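Local coordinates for protein tudor (Drosophila melanogaster, PDB 4Q5W) that probably acts in the germline piRNA pathway through methylation-dependent protein binding, and is represented here by its extended Tudor 9 unit, at residues 41-46 against 93-98; 53-58 against 88-93; 34-39 against 60-65. One frame throughout, in Å; residues are numbered along the deposited sequence.

Overall arrangement
The extended Tudor unit begins with two strands of the staphylococcal-nuclease-like part. Helix 25-37 then leads to the Tudor barrel. Contact 3 (34-39 with 60-65) sets the C-terminal part of that helix against strand 63-71, closing a loop that includes strand 52-56. Contact 1 (41-46 with 93-98) pins the loop after the helix to the chain leaving the barrel, and so closes a loop around strands 52-56, 63-71, 77-81 and 87-90. Contact 2 (53-58 with 88-93) is nested inside it and joins the two outermost strands. Contact 3 crosses both others along the chain. Contacts 1 and 2 share Leu-93, and Tyr-94 of contact 1 packs on Phe-63 of contact 3.

Contact 1: 41-46 against 93-98; sequences QPKTEK and LYELPQ
Pro-42 and Tyr-94 face each other as the non-hydrogen-bonded pair of a single antiparallel beta bridge. The bridge ties two loops of the Tudor part of this extended Tudor unit, one entering the barrel and one leaving it. The CA atoms of Pro-42 and Tyr-94 are 4.2 Å apart. Two backbone bonds flank the pair. Glu-95 N donates to Gln-41 O at 2.9 Å, and Lys-43 N donates to Leu-93 O at 2.9 Å, with an angle of 174° at the hydrogen.

The charged contact lies on the surface. Lys-43 NZ reaches Glu-95 OE1 at 3.1 Å in a salt bridge, on the syn side but 32° out of the carboxylate plane. A weak bond to OE2 adds to it. The lysine chain turns at its last two torsions (chi3 69°), which brings NZ round to the carboxylate. Two waters donate to Glu-95 OE2. One also donates to Pro-42 O, and the other accepts from Thr-44 N, so the carboxylate is held from several sides.

Apolar groups meet alongside. Lys-43 CD lies on Leu-93 CB at 3.7 Å, so the aliphatic stem of the lysine covers the leucine. Pro-42 CG meets Tyr-94 CE2 at 4.0 Å, and the carbonyl carbon of Gln-41 sits at the edge of the same ring. Tyr-94 also packs edge-to-face with Phe-63, and Leu-93 reaches Ile-68 of the barrel. Beyond the bridged pair, a water links the two backbones: it accepts from Gln-41 N at 2.7 Å and donates to Glu-95 O at 2.6 Å.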
# COMPACT_ATOMS: atom_id res chain seq x y z
N GLN A 41 -7.71 23.50 3.17
CA GLN A 41 -7.57 24.39 4.32
C GLN A 41 -6.59 23.84 5.35
O GLN A 41 -6.82 22.77 5.91
CB GLN A 41 -8.93 24.62 5.00
CG GLN A 41 -10.04 25.10 4.06
CD GLN A 41 -9.85 26.53 3.58
OE1 GLN A 41 -10.37 26.92 2.53
NE2 GLN A 41 -9.10 27.33 4.35
N PRO A 42 -5.50 24.57 5.61
CA PRO A 42 -4.57 24.10 6.64
C PRO A 42 -5.25 24.02 8.00
O PRO A 42 -6.12 24.83 8.31
CB PRO A 42 -3.48 25.18 6.65
CG PRO A 42 -3.55 25.83 5.30
CD PRO A 42 -5.01 25.79 4.93
N LYS A 43 -4.85 23.04 8.80
CA LYS A 43 -5.33 22.94 10.17
C LYS A 43 -4.85 24.14 10.98
O LYS A 43 -3.86 24.77 10.61
CB LYS A 43 -4.86 21.63 10.81
CG LYS A 43 -5.55 20.40 10.24
CD LYS A 43 -5.38 19.19 11.15
CE LYS A 43 -6.18 19.36 12.44
NZ LYS A 43 -7.65 19.40 12.16
N THR A 44 -5.55 24.45 12.07
CA THR A 44 -5.19 25.59 12.92
C THR A 44 -4.78 25.16 14.34
O THR A 44 -4.55 26.01 15.21
CB THR A 44 -6.34 26.60 13.03
OG1 THR A 44 -7.51 25.94 13.54
CG2 THR A 44 -6.66 27.21 11.67
N GLU A 45 -4.70 23.85 14.57
CA GLU A 45 -4.24 23.31 15.84
C GLU A 45 -3.73 21.90 15.63
O GLU A 45 -3.87 21.35 14.54
CB GLU A 45 -5.37 23.32 16.87
CG GLU A 45 -6.60 22.53 16.46
CD GLU A 45 -7.71 22.60 17.50
OE1 GLU A 45 -7.46 22.29 18.68
OE2 GLU A 45 -8.84 22.98 17.12
N LYS A 46 -3.13 21.30 16.65
CA LYS A 46 -2.50 20.00 16.46
C LYS A 46 -3.51 18.86 16.34
O LYS A 46 -4.60 18.91 16.92
CB LYS A 46 -1.47 19.71 17.56
CG LYS A 46 -0.30 20.69 17.55
CD LYS A 46 0.92 20.14 18.30
CE LYS A 46 1.61 19.05 17.49
NZ LYS A 46 2.86 18.58 18.16
N LEU A 93 -0.68 19.81 8.01
CA LEU A 93 -1.89 19.02 7.83
C LEU A 93 -3.00 19.90 7.29
O LEU A 93 -3.08 21.09 7.63
CB LEU A 93 -2.35 18.44 9.17
CG LEU A 93 -1.35 17.53 9.90
CD1 LEU A 93 -1.93 17.09 11.23
CD2 LEU A 93 -0.97 16.33 9.04
N TYR A 94 -3.86 19.32 6.46
CA TYR A 94 -5.03 20.03 5.95
C TYR A 94 -6.29 19.30 6.41
O TYR A 94 -6.25 18.10 6.71
CB TYR A 94 -5.01 20.09 4.42
CG TYR A 94 -3.79 20.77 3.83
CD1 TYR A 94 -2.62 20.06 3.60
CD2 TYR A 94 -3.82 22.12 3.51
CE1 TYR A 94 -1.51 20.67 3.06
CE2 TYR A 94 -2.72 22.75 2.97
CZ TYR A 94 -1.57 22.01 2.75
OH TYR A 94 -0.47 22.63 2.22
N GLU A 95 -7.39 20.03 6.49
CA GLU A 95 -8.68 19.44 6.84
C GLU A 95 -9.15 18.52 5.71
O GLU A 95 -8.95 18.82 4.54
CB GLU A 95 -9.74 20.52 7.07
CG GLU A 95 -9.33 21.64 8.01
CD GLU A 95 -9.23 21.21 9.47
OE1 GLU A 95 -9.53 20.04 9.78
OE2 GLU A 95 -8.86 22.05 10.31
N LEU A 96 -9.78 17.42 6.08
CA LEU A 96 -10.42 16.55 5.09
C LEU A 96 -11.77 17.14 4.69
O LEU A 96 -12.64 17.34 5.54
CB LEU A 96 -10.63 15.16 5.68
CG LEU A 96 -11.31 14.16 4.74
CD1 LEU A 96 -10.35 13.78 3.62
CD2 LEU A 96 -11.77 12.94 5.51
N PRO A 97 -11.94 17.45 3.39
CA PRO A 97 -13.23 17.99 2.94
C PRO A 97 -14.37 17.04 3.31
O PRO A 97 -14.20 15.82 3.26
CB PRO A 97 -13.06 18.07 1.42
CG PRO A 97 -11.58 18.28 1.23
CD PRO A 97 -10.94 17.43 2.31
N GLN A 98 -15.51 17.62 3.69
CA GLN A 98 -16.65 16.87 4.21
C GLN A 98 -17.13 15.74 3.30
O GLN A 98 -17.62 14.70 3.79
CB GLN A 98 -17.81 17.83 4.50
CG GLN A 98 -19.01 17.18 5.18
CD GLN A 98 -18.68 16.64 6.56
OE1 GLN A 98 -17.66 16.99 7.16
NE2 GLN A 98 -19.56 15.79 7.09
O HOH W 1 -9.16 21.19 3.39
O HOH W 2 -8.65 24.49 9.57
O HOH W 3 -7.74 22.69 12.53

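Contact 2: 53-58 against 88-93; sequences CVVQFA and TVVDKL
The SH3-like barrel of the Tudor domain closes here, where Val-55 of strand 52-56 packs against Val-90 of strand 87-90 and Leu-93 just after it. The two strands are the outermost of the sheet. No direct hydrogen bond joins the two segments, so side chains and water fill the seam. Val-54 does bond to the backbone of Tyr-94, one residue on. Val-55 pairs in the sheet with Tyr-64, and Val-90 with Tyr-77.

Val-55 is the centre of the apolar contact. Val-55 CG1 is anti to the carbonyl carbon (chi1 -57°) and reaches Leu-93 CD2 at 3.6 Å. Val-55 CG1 also touches Val-90 CG2 at 3.9 Å. The two valines meet at about a right angle, while Val-55 and Leu-93 run side by side. Cys-53 SG adds a second neighbour to Leu-93 CD2, at 4.0 Å. This side of the seam is buried.

Phe-57 forms the other end. With chi1 at -171°, its ring swings to Thr-88, whose OG1 sits at the ring edge, 3.9 Å from Phe-57 CE1. Phe-57 also touches Leu-81 and Asn-86. Its place is consistent with the first aromatic of the methylarginine cage in related Tudor domains. With an alanine here the ring would be gone, and a gap would probably open beside Thr-88 and Leu-81.

Two waters span the seam. One joins backbones: it accepts from Gln-56 N and donates to Lys-92 O, at 2.8 Å from each. The other accepts from Ala-58 N at 2.8 Å and lies 2.9 Å from the side-chain atom Thr-88 OG1.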
# COMPACT_ATOMS: atom_id res chain seq x y z
N CYS A 53 -7.32 13.42 7.99
CA CYS A 53 -6.93 14.71 7.43
C CYS A 53 -6.41 14.52 6.01
O CYS A 53 -6.60 13.47 5.41
CB CYS A 53 -5.87 15.37 8.32
SG CYS A 53 -4.45 14.32 8.67
N VAL A 54 -5.76 15.55 5.47
CA VAL A 54 -5.15 15.47 4.14
C VAL A 54 -3.72 15.98 4.24
O VAL A 54 -3.45 16.93 4.98
CB VAL A 54 -5.92 16.34 3.11
CG1 VAL A 54 -5.17 16.40 1.78
CG2 VAL A 54 -7.31 15.78 2.88
N VAL A 55 -2.79 15.35 3.53
CA VAL A 55 -1.42 15.86 3.50
C VAL A 55 -0.90 15.98 2.08
O VAL A 55 -1.43 15.35 1.16
CB VAL A 55 -0.45 14.96 4.30
CG1 VAL A 55 -0.92 14.81 5.74
CG2 VAL A 55 -0.32 13.59 3.64
N GLN A 56 0.14 16.79 1.89
CA GLN A 56 0.88 16.79 0.63
C GLN A 56 2.00 15.76 0.74
O GLN A 56 2.74 15.76 1.72
CB GLN A 56 1.46 18.17 0.33
CG GLN A 56 2.14 18.28 -1.04
CD GLN A 56 2.46 19.71 -1.43
OE1 GLN A 56 2.66 20.57 -0.57
NE2 GLN A 56 2.48 19.99 -2.73
N PHE A 57 2.11 14.88 -0.26
CA PHE A 57 3.16 13.86 -0.30
C PHE A 57 4.39 14.48 -0.95
O PHE A 57 4.30 15.01 -2.06
CB PHE A 57 2.66 12.66 -1.11
CG PHE A 57 3.56 11.44 -1.05
CD1 PHE A 57 4.42 11.22 0.00
CD2 PHE A 57 3.49 10.49 -2.07
CE1 PHE A 57 5.22 10.07 0.04
CE2 PHE A 57 4.28 9.34 -2.04
CZ PHE A 57 5.14 9.13 -0.99
N ALA A 58 5.53 14.42 -0.28
CA ALA A 58 6.74 15.08 -0.77
C ALA A 58 7.20 14.51 -2.10
O ALA A 58 7.72 15.23 -2.96
CB ALA A 58 7.85 14.99 0.26
N THR A 88 4.45 8.30 5.63
CA THR A 88 5.38 9.38 5.37
C THR A 88 5.31 10.37 6.51
O THR A 88 4.40 10.30 7.35
CB THR A 88 5.07 10.08 4.02
OG1 THR A 88 6.11 11.02 3.71
CG2 THR A 88 3.74 10.80 4.08
N VAL A 89 6.27 11.29 6.55
CA VAL A 89 6.34 12.27 7.62
C VAL A 89 6.16 13.66 7.05
O VAL A 89 6.87 14.05 6.12
CB VAL A 89 7.68 12.19 8.37
CG1 VAL A 89 7.84 13.39 9.30
CG2 VAL A 89 7.77 10.89 9.15
N VAL A 90 5.20 14.39 7.61
CA VAL A 90 4.87 15.72 7.13
C VAL A 90 4.92 16.73 8.27
O VAL A 90 4.94 16.34 9.45
CB VAL A 90 3.46 15.74 6.50
CG1 VAL A 90 3.35 14.68 5.41
CG2 VAL A 90 2.42 15.50 7.57
N ASP A 91 4.96 18.01 7.94
CA ASP A 91 4.96 19.04 8.96
C ASP A 91 3.76 19.97 8.83
O ASP A 91 3.67 20.97 9.54
CB ASP A 91 6.27 19.83 8.97
CG ASP A 91 6.50 20.62 7.70
OD1 ASP A 91 5.71 20.46 6.74
OD2 ASP A 91 7.47 21.40 7.65
N LYS A 92 2.85 19.62 7.94
CA LYS A 92 1.64 20.40 7.71
C LYS A 92 0.45 19.51 7.40
O LYS A 92 0.56 18.57 6.61
CB LYS A 92 1.86 21.40 6.58
CG LYS A 92 0.68 22.33 6.35
CD LYS A 92 0.98 23.31 5.23
CE LYS A 92 -0.13 24.32 5.05
NZ LYS A 92 0.14 25.25 3.93
N LEU A 93 -0.68 19.81 8.01
CA LEU A 93 -1.89 19.02 7.83
C LEU A 93 -3.00 19.90 7.29
O LEU A 93 -3.08 21.09 7.63
CB LEU A 93 -2.35 18.44 9.17
CG LEU A 93 -1.35 17.53 9.90
CD1 LEU A 93 -1.93 17.09 11.23
CD2 LEU A 93 -0.97 16.33 9.04
O HOH W 4 1.36 18.23 3.94
O HOH W 5 6.05 13.61 2.33

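Contact 3: 34-39 against 60-65; sequences KLNGSK and DLEFYR
The C-terminal part of helix 25-37 docks against the Tudor barrel, where Asn-36 and Leu-35 meet strand 63-71 and the residues leading into it. Asn-36 OD1 accepts a hydrogen bond from Phe-63 N at 2.7 Å, with 157° at the hydrogen. The donor stands 22° from the carbonyl plane. Asn-36 OD1 also lies at the edge of the Phe-63 ring, 3.5 Å from Phe-63 CD1. The amide is fixed on its other side too: Asn-36 ND2 donates to Cys-32 O in the helix, and to a water that donates to Phe-63 O and Glu-62 OE1.

Leu-35 is buried. Its CD1 rests 3.6 Å from Arg-65 N and 3.8 Å from Arg-65 CG, crossing the arginine stem at about a right angle. The guanidinium group runs on to a salt bridge with Asp-83. Before the strand, Asp-60 OD1 accepts from Glu-62 N at 3.0 Å. This is an Asx turn, just ahead of Phe-63.

One direct hydrogen bond, a water bridge and the buried Leu-35 join helix and strand. A helix set against the barrel in this way, linking it to the staphylococcal-nuclease-like part, is typical of extended Tudor domains.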
# COMPACT_ATOMS: atom_id res chain seq x y z
N LYS A 34 -10.31 15.60 -7.03
CA LYS A 34 -10.91 16.56 -6.11
C LYS A 34 -9.90 17.13 -5.10
O LYS A 34 -9.90 18.34 -4.83
CB LYS A 34 -12.11 15.93 -5.40
CG LYS A 34 -13.34 15.83 -6.29
CD LYS A 34 -14.42 15.00 -5.61
CE LYS A 34 -15.71 15.01 -6.42
NZ LYS A 34 -16.33 16.36 -6.42
N LEU A 35 -9.04 16.28 -4.56
CA LEU A 35 -8.03 16.75 -3.61
C LEU A 35 -6.97 17.65 -4.26
O LEU A 35 -6.46 18.57 -3.62
CB LEU A 35 -7.36 15.58 -2.89
CG LEU A 35 -8.19 14.88 -1.82
CD1 LEU A 35 -7.41 13.72 -1.23
CD2 LEU A 35 -8.61 15.87 -0.72
N ASN A 36 -6.64 17.40 -5.52
CA ASN A 36 -5.61 18.20 -6.17
C ASN A 36 -6.13 19.35 -7.03
O ASN A 36 -5.35 20.02 -7.70
CB ASN A 36 -4.70 17.30 -7.00
CG ASN A 36 -3.88 16.36 -6.15
OD1 ASN A 36 -2.85 16.75 -5.60
ND2 ASN A 36 -4.34 15.13 -6.02
N GLY A 37 -7.44 19.59 -6.99
CA GLY A 37 -8.05 20.54 -7.90
C GLY A 37 -8.52 21.83 -7.27
O GLY A 37 -8.79 22.81 -7.96
N SER A 38 -8.62 21.83 -5.94
CA SER A 38 -9.11 23.00 -5.22
C SER A 38 -8.22 23.30 -4.01
O SER A 38 -7.49 22.43 -3.55
CB SER A 38 -10.55 22.75 -4.75
OG SER A 38 -11.39 22.45 -5.85
N LYS A 39 -8.30 24.53 -3.51
CA LYS A 39 -7.50 24.92 -2.36
C LYS A 39 -7.96 24.21 -1.09
O LYS A 39 -9.15 24.22 -0.75
CB LYS A 39 -7.57 26.44 -2.16
CG LYS A 39 -8.99 26.98 -2.17
CD LYS A 39 -9.02 28.50 -2.08
CE LYS A 39 -10.45 29.00 -2.18
NZ LYS A 39 -11.15 28.39 -3.35
N ASP A 60 5.66 13.32 -4.77
CA ASP A 60 5.02 13.77 -6.01
C ASP A 60 4.32 15.13 -5.90
O ASP A 60 3.75 15.60 -6.87
CB ASP A 60 4.06 12.70 -6.57
CG ASP A 60 2.94 12.33 -5.59
OD1 ASP A 60 2.65 13.11 -4.66
OD2 ASP A 60 2.35 11.24 -5.77
N LEU A 61 4.38 15.74 -4.71
CA LEU A 61 3.74 17.03 -4.43
C LEU A 61 2.21 17.05 -4.55
O LEU A 61 1.59 18.11 -4.52
CB LEU A 61 4.36 18.17 -5.27
CG LEU A 61 5.79 18.58 -4.94
CD1 LEU A 61 6.18 19.83 -5.71
CD2 LEU A 61 5.96 18.81 -3.44
N GLU A 62 1.60 15.88 -4.66
CA GLU A 62 0.15 15.80 -4.73
C GLU A 62 -0.48 15.54 -3.36
O GLU A 62 0.21 15.19 -2.40
CB GLU A 62 -0.29 14.71 -5.72
CG GLU A 62 0.03 15.05 -7.17
CD GLU A 62 -0.43 13.98 -8.13
OE1 GLU A 62 -0.85 12.90 -7.65
OE2 GLU A 62 -0.37 14.21 -9.36
N PHE A 63 -1.80 15.69 -3.29
CA PHE A 63 -2.51 15.61 -2.01
C PHE A 63 -3.24 14.28 -1.80
O PHE A 63 -3.80 13.72 -2.73
CB PHE A 63 -3.46 16.80 -1.86
CG PHE A 63 -2.76 18.13 -1.75
CD1 PHE A 63 -2.46 18.87 -2.89
CD2 PHE A 63 -2.39 18.64 -0.52
CE1 PHE A 63 -1.80 20.09 -2.80
CE2 PHE A 63 -1.74 19.87 -0.42
CZ PHE A 63 -1.44 20.59 -1.56
N TYR A 64 -3.24 13.80 -0.55
CA TYR A 64 -3.75 12.48 -0.21
C TYR A 64 -4.56 12.48 1.08
O TYR A 64 -4.23 13.19 2.04
CB TYR A 64 -2.57 11.54 -0.01
CG TYR A 64 -1.80 11.24 -1.27
CD1 TYR A 64 -0.81 12.09 -1.73
CD2 TYR A 64 -2.05 10.08 -1.98
CE1 TYR A 64 -0.10 11.81 -2.90
CE2 TYR A 64 -1.34 9.78 -3.14
CZ TYR A 64 -0.37 10.64 -3.58
OH TYR A 64 0.33 10.33 -4.73
N ARG A 65 -5.59 11.65 1.13
CA ARG A 65 -6.27 11.41 2.38
C ARG A 65 -5.32 10.70 3.33
O ARG A 65 -4.61 9.77 2.93
CB ARG A 65 -7.51 10.55 2.18
CG ARG A 65 -8.58 11.22 1.34
CD ARG A 65 -9.93 10.61 1.63
NE ARG A 65 -10.00 9.21 1.20
CZ ARG A 65 -11.01 8.40 1.50
NH1 ARG A 65 -11.00 7.14 1.07
NH2 ARG A 65 -12.03 8.86 2.22
O HOH W 6 -3.05 12.26 -5.34